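Local coordinates for spartin (Homo sapiens, PDB 4U7I), which acts as a lipid-transferring lipophagy receptor that delivers lipid droplets to autophagosomes, and is recruited to midbodies when its MIT domain binds IST1, at residues N26-G31 against N38-G43. Sequence-based numbering, arbitrary orientation.
Sequences NTDELG and NYYKQG
Tyr40 reaches across from helix 33-51 and donates its hydroxyl hydrogen to Asp28, with OH 2.7 Å from OD2. The carboxylate receives it on the anti lone pair of OD2, the one facing away from OD1, and meets the edge of the ring with its own plane turned 61° from it. CG of Asp28 lies opposite the backbone N (chi1 -157°), which carries the acid toward the phenol. A tyrosine suits this place because its long, flat side chain spans the gap between the helices and still ends in a donor. Beside this pair, both branches of Thr27 lie along the CD2-CE2 edge of Tyr39: methyl CG2 is 3.7 Å from CE2, and OG1, in the ring plane, is as far from CD2. The single hydrogen of that hydroxyl is directed back at the carbonyls of Lys23, its main partner, and Gly24, which can only share it. Tyr39 in turn has its OH bonded to Glu35 and makes a cation-pi contact with Lys23. Asp28 OD2 also forms a salt bridge with Arg85, so two partners hold this buried oxygen, and the positive charge probably favours the ionised acid. Asp28 and Tyr40 also pack on an apolar side chain of the bound IST1 peptide. With Tyr40 on Val82 of helix 63-90, the contact ties the C-terminal end of helix 5-29 to both other helices of the three-helix MIT bundle.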
loop_
_atom_site.group_PDB
_atom_site.type_symbol
_atom_site.label_atom_id
_atom_site.label_comp_id
_atom_site.label_asym_id
_atom_site.label_seq_id
_atom_site.Cartn_x
_atom_site.Cartn_y
_atom_site.Cartn_z
ATOM N N ASN A 26 7.307 4.967 9.301
ATOM C CA ASN A 26 7.719 5.524 10.591
ATOM C C ASN A 26 9.024 4.911 11.081
ATOM O O ASN A 26 9.925 5.628 11.537
ATOM C CB ASN A 26 6.653 5.309 11.683
ATOM C CG ASN A 26 5.489 6.267 11.573
ATOM O OD1 ASN A 26 5.510 7.205 10.776
ATOM N ND2 ASN A 26 4.459 6.040 12.393
ATOM N N THR A 27 9.121 3.583 11.024
ATOM C CA THR A 27 10.306 2.915 11.562
ATOM C C THR A 27 11.504 3.118 10.653
ATOM O O THR A 27 12.642 3.225 11.108
ATOM C CB THR A 27 10.061 1.403 11.791
ATOM O OG1 THR A 27 9.526 0.799 10.613
ATOM C CG2 THR A 27 9.034 1.242 12.901
ATOM N N ASP A 28 11.237 3.186 9.363
ATOM C CA ASP A 28 12.283 3.460 8.384
ATOM C C ASP A 28 12.899 4.844 8.621
ATOM O O ASP A 28 14.127 5.011 8.617
ATOM C CB ASP A 28 11.689 3.354 6.976
ATOM C CG ASP A 28 12.732 3.062 5.916
ATOM O OD1 ASP A 28 13.922 3.297 6.188
ATOM O OD2 ASP A 28 12.350 2.606 4.809
ATOM N N GLU A 29 12.049 5.845 8.839
ATOM C CA GLU A 29 12.535 7.193 9.096
ATOM C C GLU A 29 13.352 7.244 10.380
ATOM O O GLU A 29 14.276 8.040 10.497
ATOM C CB GLU A 29 11.366 8.192 9.154
ATOM C CG GLU A 29 10.722 8.399 7.796
ATOM C CD GLU A 29 9.314 8.937 7.859
ATOM O OE1 GLU A 29 8.759 9.028 8.981
ATOM O OE2 GLU A 29 8.765 9.260 6.781
ATOM N N LEU A 30 13.021 6.376 11.338
ATOM C CA LEU A 30 13.712 6.355 12.618
ATOM C C LEU A 30 14.964 5.475 12.559
ATOM O O LEU A 30 15.693 5.344 13.539
ATOM C CB LEU A 30 12.749 5.869 13.705
ATOM C CG LEU A 30 12.983 6.294 15.149
ATOM C CD1 LEU A 30 13.325 7.767 15.216
ATOM C CD2 LEU A 30 11.732 5.988 15.965
ATOM N N GLY A 31 15.200 4.874 11.400
ATOM C CA GLY A 31 16.385 4.061 11.170
ATOM C C GLY A 31 16.279 2.622 11.647
ATOM O O GLY A 31 17.280 1.914 11.753
ATOM N N ASN A 38 9.861 -5.657 8.052
ATOM C CA ASN A 38 8.759 -6.471 8.567
ATOM C C ASN A 38 7.398 -5.887 8.200
ATOM O O ASN A 38 6.533 -6.578 7.664
ATOM C CB ASN A 38 8.853 -6.601 10.080
ATOM C CG ASN A 38 7.707 -7.402 10.664
ATOM O OD1 ASN A 38 7.217 -8.344 10.044
ATOM N ND2 ASN A 38 7.267 -7.023 11.858
ATOM N N TYR A 39 7.207 -4.612 8.504
ATOM C CA TYR A 39 5.931 -3.964 8.221
ATOM C C TYR A 39 5.701 -3.842 6.737
ATOM O O TYR A 39 4.583 -4.035 6.264
ATOM C CB TYR A 39 5.866 -2.601 8.890
ATOM C CG TYR A 39 6.060 -2.692 10.382
ATOM C CD1 TYR A 39 5.459 -3.697 11.121
ATOM C CD2 TYR A 39 6.863 -1.785 11.044
ATOM C CE1 TYR A 39 5.655 -3.782 12.490
ATOM C CE2 TYR A 39 7.055 -1.854 12.403
ATOM C CZ TYR A 39 6.458 -2.852 13.123
ATOM O OH TYR A 39 6.682 -2.905 14.482
ATOM N N TYR A 40 6.756 -3.528 5.987
ATOM C CA TYR A 40 6.610 -3.394 4.550
ATOM C C TYR A 40 6.119 -4.704 3.940
ATOM O O TYR A 40 5.239 -4.698 3.073
ATOM C CB TYR A 40 7.928 -2.967 3.889
ATOM C CG TYR A 40 8.356 -1.522 4.103
ATOM C CD1 TYR A 40 7.427 -0.501 4.294
ATOM C CD2 TYR A 40 9.706 -1.183 4.096
ATOM C CE1 TYR A 40 7.843 0.825 4.466
ATOM C CE2 TYR A 40 10.122 0.130 4.291
ATOM C CZ TYR A 40 9.195 1.123 4.477
ATOM O OH TYR A 40 9.628 2.425 4.661
ATOM N N LYS A 41 6.692 -5.827 4.374
ATOM C CA LYS A 41 6.277 -7.111 3.824
ATOM C C LYS A 41 4.822 -7.393 4.174
ATOM O O LYS A 41 4.083 -7.945 3.360
ATOM C CB LYS A 41 7.181 -8.241 4.320
ATOM C CG LYS A 41 8.549 -8.237 3.651
ATOM C CD LYS A 41 9.406 -9.412 4.079
ATOM C CE LYS A 41 9.897 -9.241 5.486
ATOM N N GLN A 42 4.398 -7.012 5.375
ATOM C CA GLN A 42 2.999 -7.216 5.728
ATOM C C GLN A 42 2.127 -6.325 4.862
ATOM O O GLN A 42 1.074 -6.752 4.392
ATOM C CB GLN A 42 2.746 -6.946 7.213
ATOM C CG GLN A 42 3.467 -7.924 8.109
ATOM C CD GLN A 42 3.137 -7.722 9.560
ATOM O OE1 GLN A 42 2.002 -7.956 9.985
ATOM N NE2 GLN A 42 4.123 -7.272 10.337
ATOM N N GLY A 43 2.581 -5.098 4.621
ATOM C CA GLY A 43 1.819 -4.182 3.793
ATOM C C GLY A 43 1.663 -4.721 2.377
ATOM O O GLY A 43 0.581 -4.655 1.796
#